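Local coordinates for protein 2,3-dihydroxybenzoate-AMP ligase (Mycobacterium smegmatis, PDB 5KEI) that belongs to the AMP-binding enzyme family of the ANL clan, joining a large N-terminal part to a small C-terminal domain, at residues V248-L253 / T275-T280; P282-A287 / A306-Q311. All coordinates share one frame; numbering follows the deposited sequence.

Both contacts belong to one layered alpha/beta region of the large AMP-binding part of the enzyme. Interaction 1 pairs two neighbouring parallel strands of a mixed beta-sheet; interaction 2 joins two helices packed beside it, with the chain running from strand 275-278 through the short loop 279-283 into helix 284-294. Their centres lie about 14 Å apart, and the two contacts touch at two places. Leu250 of interaction 1 sends CD2 to within 4.2 Å of Trp309 CH2, the indole of interaction 2, while Ala252 O packs 3.7 Å from Pro282 CB. Strands and helices thus meet through one side-chain contact and one backbone carbonyl resting on a proline ring. Both contacts join secondary structure elements of the fold.

Interaction 1 (V248-L253 / T275-T280); sequences VYLVAL and TTVFTT
Tyr249 and Val251 flank Val277 across two parallel strands: Val277 N bonds to Tyr249 O at 2.7 Å and almost straight (175° at the hydrogen), and Val277 O receives Val251 N. Tyr249 N donates to Thr275 O in the same pattern. Past the strand ends the pairing frays: Thr279 N to Val251 O is weak at 3.4 Å. The Val251 side chain can be followed outward. Its CB lies 3.8 Å from Val277 O, with Phe278 CD2 a little farther at 4.2 Å. With CG1 placed opposite the backbone N (chi1 177°), CG2 is left beside that N; there it sits over one face of the Phe278 ring and meets Thr276 CG2 at 3.5 Å. The other face of the sheet carries Leu250, whose CD1 touches Val277 CG1 at 3.8 Å and Thr279 CG2 at 3.7 Å. The Thr279 hydroxyl turns instead to Asp281 N. The arrangement is a beta-alpha-beta connection between adjacent strands, with helices 258-262 and 265-271 in the link. Strand 298-301 flanks 248-251, strand 62-65 flanks 275-278, and Pro260 of helix 258-262 packs on Tyr249.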
ATOM      1  N   VAL A 248       7.739  16.892 -15.104  1.00 38.42           N
ATOM      2  CA  VAL A 248       8.853  16.011 -14.769  1.00 36.81           C
ATOM      3  C   VAL A 248       8.715  15.617 -13.301  1.00 34.64           C
ATOM      4  O   VAL A 248       8.961  16.433 -12.414  1.00 35.10           O
ATOM      5  CB  VAL A 248      10.215  16.701 -15.029  1.00 35.59           C
ATOM      6  CG1 VAL A 248      11.357  15.752 -14.766  1.00 31.26           C
ATOM      7  CG2 VAL A 248      10.269  17.236 -16.478  1.00 32.54           C
ATOM      8  N   TYR A 249       8.282  14.383 -13.050  1.00 32.61           N
ATOM      9  CA  TYR A 249       7.999  13.926 -11.681  1.00 30.04           C
ATOM     10  C   TYR A 249       9.210  13.236 -11.051  1.00 29.44           C
ATOM     11  O   TYR A 249       9.828  12.364 -11.653  1.00 30.96           O
ATOM     12  CB  TYR A 249       6.782  12.997 -11.682  1.00 28.66           C
ATOM     13  CG  TYR A 249       6.460  12.356 -10.352  1.00 30.44           C
ATOM     14  CD1 TYR A 249       5.767  13.053  -9.370  1.00 27.99           C
ATOM     15  CD2 TYR A 249       6.834  11.036 -10.086  1.00 29.04           C
ATOM     16  CE1 TYR A 249       5.468  12.454  -8.136  1.00 31.69           C
ATOM     17  CE2 TYR A 249       6.549  10.430  -8.858  1.00 29.77           C
ATOM     18  CZ  TYR A 249       5.867  11.144  -7.892  1.00 31.52           C
ATOM     19  OH  TYR A 249       5.573  10.551  -6.691  1.00 30.44           O
ATOM     20  N   LEU A 250       9.557  13.641  -9.838  1.00 32.32           N
ATOM     21  CA  LEU A 250      10.719  13.076  -9.161  1.00 30.34           C
ATOM     22  C   LEU A 250      10.270  12.053  -8.134  1.00 30.28           C
ATOM     23  O   LEU A 250       9.526  12.379  -7.207  1.00 30.28           O
ATOM     24  CB  LEU A 250      11.542  14.171  -8.495  1.00 27.90           C
ATOM     25  CG  LEU A 250      12.688  13.742  -7.577  1.00 31.96           C
ATOM     26  CD1 LEU A 250      13.912  13.318  -8.392  1.00 28.54           C
ATOM     27  CD2 LEU A 250      13.036  14.857  -6.611  1.00 30.73           C
ATOM     28  N   VAL A 251      10.700  10.812  -8.326  1.00 31.67           N
ATOM     29  CA  VAL A 251      10.397   9.722  -7.408  1.00 26.22           C
ATOM     30  C   VAL A 251      11.393   9.759  -6.270  1.00 31.26           C
ATOM     31  O   VAL A 251      12.519   9.287  -6.400  1.00 32.66           O
ATOM     32  CB  VAL A 251      10.446   8.359  -8.123  1.00 29.74           C
ATOM     33  CG1 VAL A 251      10.193   7.211  -7.136  1.00 28.73           C
ATOM     34  CG2 VAL A 251       9.425   8.340  -9.269  1.00 24.69           C
ATOM     35  N   ALA A 252      10.978  10.339  -5.155  1.00 32.57           N
ATOM     36  CA  ALA A 252      11.869  10.514  -4.016  1.00 35.40           C
ATOM     37  C   ALA A 252      11.605   9.460  -2.933  1.00 31.35           C
ATOM     38  O   ALA A 252      12.512   9.062  -2.198  1.00 34.78           O
ATOM     39  CB  ALA A 252      11.721  11.923  -3.447  1.00 33.93           C
ATOM     40  N   LEU A 253      10.356   9.025  -2.841  1.00 31.05           N
ATOM     41  CA  LEU A 253       9.970   7.934  -1.952  1.00 31.21           C
ATOM     42  C   LEU A 253      10.279   6.575  -2.610  1.00 31.86           C
ATOM     43  O   LEU A 253      10.541   6.528  -3.810  1.00 27.23           O
ATOM     44  CB  LEU A 253       8.487   8.065  -1.613  1.00 27.01           C
ATOM     45  CG  LEU A 253       8.182   9.373  -0.881  1.00 32.05           C
ATOM     46  CD1 LEU A 253       6.694   9.742  -1.003  1.00 22.63           C
ATOM     47  CD2 LEU A 253       8.628   9.262   0.584  1.00 22.55           C
ATOM     48  N   THR A 275       7.743  12.956 -18.016  1.00 36.20           N
ATOM     49  CA  THR A 275       9.010  12.325 -17.642  1.00 34.98           C
ATOM     50  C   THR A 275       9.026  11.975 -16.150  1.00 35.06           C
ATOM     51  O   THR A 275       8.548  12.745 -15.310  1.00 33.56           O
ATOM     52  CB  THR A 275      10.211  13.249 -17.968  1.00 34.42           C
ATOM     53  OG1 THR A 275      10.141  13.669 -19.338  1.00 38.93           O
ATOM     54  CG2 THR A 275      11.546  12.545 -17.703  1.00 32.17           C
ATOM     55  N   THR A 276       9.576  10.812 -15.818  1.00 34.10           N
ATOM     56  CA  THR A 276       9.764  10.432 -14.426  1.00 28.19           C
ATOM     57  C   THR A 276      11.253  10.282 -14.118  1.00 33.14           C
ATOM     58  O   THR A 276      11.992   9.636 -14.867  1.00 37.66           O
ATOM     59  CB  THR A 276       9.018   9.118 -14.104  1.00 32.88           C
ATOM     60  OG1 THR A 276       7.601   9.358 -14.126  1.00 30.10           O
ATOM     61  CG2 THR A 276       9.426   8.585 -12.745  1.00 26.69           C
ATOM     62  N   VAL A 277      11.687  10.890 -13.017  1.00 32.30           N
ATOM     63  CA  VAL A 277      13.079  10.841 -12.571  1.00 31.33           C
ATOM     64  C   VAL A 277      13.227  10.099 -11.251  1.00 31.49           C
ATOM     65  O   VAL A 277      12.658  10.517 -10.257  1.00 34.57           O
ATOM     66  CB  VAL A 277      13.658  12.250 -12.365  1.00 34.08           C
ATOM     67  CG1 VAL A 277      15.058  12.142 -11.819  1.00 30.14           C
ATOM     68  CG2 VAL A 277      13.613  13.067 -13.673  1.00 31.65           C
ATOM     69  N   PHE A 278      13.999   9.012 -11.236  1.00 34.38           N
ATOM     70  CA  PHE A 278      14.275   8.253 -10.011  1.00 31.19           C
ATOM     71  C   PHE A 278      15.501   8.811  -9.282  1.00 37.75           C
ATOM     72  O   PHE A 278      16.472   9.221  -9.923  1.00 39.30           O
ATOM     73  CB  PHE A 278      14.507   6.768 -10.325  1.00 34.52           C
ATOM     74  CG  PHE A 278      13.302   6.062 -10.880  1.00 32.17           C
ATOM     75  CD1 PHE A 278      12.959   6.193 -12.209  1.00 29.89           C
ATOM     76  CD2 PHE A 278      12.513   5.271 -10.068  1.00 33.58           C
ATOM     77  CE1 PHE A 278      11.852   5.560 -12.713  1.00 32.07           C
ATOM     78  CE2 PHE A 278      11.399   4.625 -10.576  1.00 33.81           C
ATOM     79  CZ  PHE A 278      11.071   4.770 -11.894  1.00 28.91           C
ATOM     80  N   THR A 279      15.463   8.829  -7.949  1.00 31.05           N
ATOM     81  CA  THR A 279      16.638   9.214  -7.171  1.00 33.89           C
ATOM     82  C   THR A 279      16.818   8.321  -5.960  1.00 37.68           C
ATOM     83  O   THR A 279      15.858   7.860  -5.348  1.00 36.33           O
ATOM     84  CB  THR A 279      16.599  10.700  -6.675  1.00 40.24           C
ATOM     85  OG1 THR A 279      17.762  10.957  -5.871  1.00 41.27           O
ATOM     86  CG2 THR A 279      15.330  11.008  -5.843  1.00 28.68           C
ATOM     87  N   THR A 280      18.078   8.111  -5.623  1.00 38.64           N
ATOM     88  CA  THR A 280      18.502   7.254  -4.532  1.00 41.25           C
ATOM     89  C   THR A 280      18.634   8.085  -3.272  1.00 43.18           C
ATOM     90  O   THR A 280      18.588   7.578  -2.141  1.00 41.00           O
ATOM     91  CB  THR A 280      19.852   6.582  -4.890  1.00 44.53           C
ATOM     92  OG1 THR A 280      19.656   5.699  -6.006  1.00 43.17           O
ATOM     93  CG2 THR A 280      20.418   5.804  -3.721  1.00 53.95           C
TER

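Interaction 2 (P282-A287 / A306-Q311); sequences PSPEAA and AKLWAQ
Trp309 reaches across from its helix to the start of helix 284-294, and its indole takes part in most of the contacts. CG stands opposite the carbonyl carbon and beside the backbone N (chi1 -75°), which swings the ring toward Pro282. NE1 donates to Pro282 O at 2.8 Å, with 149° at the hydrogen. The oxygen lies in the ring plane at the indole edge, and the donor meets the carbonyl almost head-on (166° at the oxygen), so this buried N-H has a definite partner. Ala287 CB comes close to the six-membered ring, 3.3 Å from Trp309 CZ2, and Pro284 CG comes 3.9 Å from Trp309 CD1. On the more exposed flank Leu308 CD2 touches Pro284 CD at 4.0 Å, the two side chains meeting nearly at right angles. In the next shell, Ala287 N bonds to Ser283 O at 2.8 Å in the first turn of helix 284-294, consistent with setting the Ala287 methyl against the indole. Ser283 takes the N-cap position, but its OG bonds to Asp281 OD1. Beyond these, Trp309 also rests on Thr299 and Leu301 of strand 298-301, while Ala306 and Ala310 pack helix 303-310 onto helix 335-344 through Val341, Leu340 and Ala344.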
ATOM      1  N   PRO A 282      17.034  11.444  -1.630  1.00 43.43           N
ATOM      2  CA  PRO A 282      16.046  12.509  -1.498  1.00 42.43           C
ATOM      3  C   PRO A 282      16.448  13.557  -0.434  1.00 41.81           C
ATOM      4  O   PRO A 282      15.624  14.391  -0.060  1.00 41.28           O
ATOM      5  CB  PRO A 282      14.803  11.744  -1.071  1.00 35.26           C
ATOM      6  CG  PRO A 282      15.357  10.739  -0.148  1.00 36.25           C
ATOM      7  CD  PRO A 282      16.720  10.337  -0.715  1.00 45.75           C
ATOM      8  N   SER A 283      17.689  13.514   0.042  1.00 38.07           N
ATOM      9  CA  SER A 283      18.209  14.579   0.904  1.00 43.79           C
ATOM     10  C   SER A 283      18.301  15.903   0.124  1.00 42.20           C
ATOM     11  O   SER A 283      18.503  15.888  -1.088  1.00 41.35           O
ATOM     12  CB  SER A 283      19.573  14.191   1.472  1.00 37.40           C
ATOM     13  OG  SER A 283      20.486  13.968   0.422  1.00 42.88           O
ATOM     14  N   PRO A 284      18.142  17.047   0.824  1.00 42.76           N
ATOM     15  CA  PRO A 284      18.009  18.371   0.199  1.00 39.10           C
ATOM     16  C   PRO A 284      19.045  18.686  -0.891  1.00 43.97           C
ATOM     17  O   PRO A 284      18.666  19.062  -2.011  1.00 43.72           O
ATOM     18  CB  PRO A 284      18.182  19.324   1.384  1.00 40.96           C
ATOM     19  CG  PRO A 284      17.685  18.570   2.537  1.00 39.48           C
ATOM     20  CD  PRO A 284      18.072  17.138   2.297  1.00 36.53           C
ATOM     21  N   GLU A 285      20.326  18.524  -0.570  1.00 48.95           N
ATOM     22  CA  GLU A 285      21.409  18.887  -1.485  1.00 51.34           C
ATOM     23  C   GLU A 285      21.334  18.103  -2.802  1.00 48.56           C
ATOM     24  O   GLU A 285      21.434  18.680  -3.889  1.00 47.00           O
ATOM     25  CB  GLU A 285      22.767  18.661  -0.814  1.00 54.34           C
ATOM     26  CG  GLU A 285      23.944  19.301  -1.564  1.00 68.47           C
ATOM     27  CD  GLU A 285      25.211  19.426  -0.711  1.00 79.29           C
ATOM     28  OE1 GLU A 285      25.452  18.552   0.159  1.00 78.37           O
ATOM     29  OE2 GLU A 285      25.961  20.411  -0.907  1.00 74.53           O
ATOM     30  N   ALA A 286      21.144  16.791  -2.693  1.00 48.40           N
ATOM     31  CA  ALA A 286      21.038  15.921  -3.861  1.00 43.37           C
ATOM     32  C   ALA A 286      19.732  16.149  -4.620  1.00 45.26           C
ATOM     33  O   ALA A 286      19.719  16.160  -5.856  1.00 46.92           O
ATOM     34  CB  ALA A 286      21.160  14.465  -3.448  1.00 45.00           C
ATOM     35  N   ALA A 287      18.635  16.341  -3.891  1.00 40.44           N
ATOM     36  CA  ALA A 287      17.341  16.543  -4.542  1.00 39.58           C
ATOM     37  C   ALA A 287      17.266  17.903  -5.255  1.00 41.47           C
ATOM     38  O   ALA A 287      16.844  17.964  -6.404  1.00 38.94           O
ATOM     39  CB  ALA A 287      16.218  16.400  -3.542  1.00 35.41           C
ATOM     40  N   ALA A 306       9.597  16.860   3.872  1.00 29.13           N
ATOM     41  CA  ALA A 306       9.181  18.143   3.325  1.00 30.03           C
ATOM     42  C   ALA A 306       9.695  19.283   4.212  1.00 34.62           C
ATOM     43  O   ALA A 306      10.172  20.309   3.714  1.00 32.83           O
ATOM     44  CB  ALA A 306       7.668  18.202   3.188  1.00 28.65           C
ATOM     45  N   LYS A 307       9.608  19.091   5.528  1.00 30.83           N
ATOM     46  CA  LYS A 307      10.046  20.098   6.486  1.00 32.37           C
ATOM     47  C   LYS A 307      11.562  20.284   6.427  1.00 34.92           C
ATOM     48  O   LYS A 307      12.060  21.406   6.459  1.00 32.51           O
ATOM     49  CB  LYS A 307       9.595  19.724   7.911  1.00 33.17           C
ATOM     50  CG  LYS A 307      10.114  20.675   8.976  1.00 36.32           C
ATOM     51  CD  LYS A 307       9.294  20.656  10.267  1.00 41.51           C
ATOM     52  CE  LYS A 307       9.273  19.305  10.966  1.00 50.47           C
ATOM     53  NZ  LYS A 307       8.472  19.343  12.251  1.00 48.92           N
ATOM     54  N   LEU A 308      12.287  19.176   6.325  1.00 35.50           N
ATOM     55  CA  LEU A 308      13.736  19.216   6.179  1.00 33.53           C
ATOM     56  C   LEU A 308      14.160  19.996   4.924  1.00 37.04           C
ATOM     57  O   LEU A 308      15.047  20.834   5.010  1.00 41.14           O
ATOM     58  CB  LEU A 308      14.305  17.788   6.163  1.00 33.84           C
ATOM     59  CG  LEU A 308      15.827  17.644   6.073  1.00 39.02           C
ATOM     60  CD1 LEU A 308      16.494  18.171   7.321  1.00 38.93           C
ATOM     61  CD2 LEU A 308      16.257  16.196   5.784  1.00 35.83           C
ATOM     62  N   TRP A 309      13.521  19.751   3.772  1.00 36.41           N
ATOM     63  CA  TRP A 309      13.838  20.493   2.540  1.00 34.06           C
ATOM     64  C   TRP A 309      13.604  21.979   2.677  1.00 40.16           C
ATOM     65  O   TRP A 309      14.355  22.779   2.136  1.00 45.88           O
ATOM     66  CB  TRP A 309      12.995  20.037   1.349  1.00 35.72           C
ATOM     67  CG  TRP A 309      13.344  18.734   0.732  1.00 36.16           C
ATOM     68  CD1 TRP A 309      14.063  17.722   1.288  1.00 33.41           C
ATOM     69  CD2 TRP A 309      12.968  18.294  -0.577  1.00 31.62           C
ATOM     70  NE1 TRP A 309      14.162  16.678   0.406  1.00 35.91           N
ATOM     71  CE2 TRP A 309      13.495  17.002  -0.747  1.00 32.36           C
ATOM     72  CE3 TRP A 309      12.233  18.870  -1.620  1.00 30.30           C
ATOM     73  CZ2 TRP A 309      13.310  16.267  -1.920  1.00 31.64           C
ATOM     74  CZ3 TRP A 309      12.061  18.153  -2.781  1.00 32.12           C
ATOM     75  CH2 TRP A 309      12.598  16.858  -2.926  1.00 30.58           C
ATOM     76  N   ALA A 310      12.506  22.330   3.336  1.00 37.04           N
ATOM     77  CA  ALA A 310      12.104  23.722   3.514  1.00 36.93           C
ATOM     78  C   ALA A 310      13.156  24.505   4.309  1.00 41.98           C
ATOM     79  O   ALA A 310      13.575  25.588   3.911  1.00 45.11           O
ATOM     80  CB  ALA A 310      10.744  23.790   4.207  1.00 28.34           C
ATOM     81  N   GLN A 311      13.598  23.941   5.427  1.00 40.95           N
ATOM     82  CA  GLN A 311      14.609  24.601   6.231  1.00 43.01           C
ATOM     83  C   GLN A 311      15.998  24.341   5.662  1.00 45.47           C
ATOM     84  O   GLN A 311      16.996  24.479   6.357  1.00 48.12           O
ATOM     85  CB  GLN A 311      14.512  24.148   7.693  1.00 44.98           C
ATOM     86  CG  GLN A 311      14.814  22.697   7.931  1.00 45.55           C
ATOM     87  CD  GLN A 311      14.456  22.246   9.333  1.00 44.83           C
ATOM     88  OE1 GLN A 311      13.534  22.779   9.956  1.00 42.63           O
ATOM     89  NE2 GLN A 311      15.186  21.253   9.837  1.00 46.31           N
TER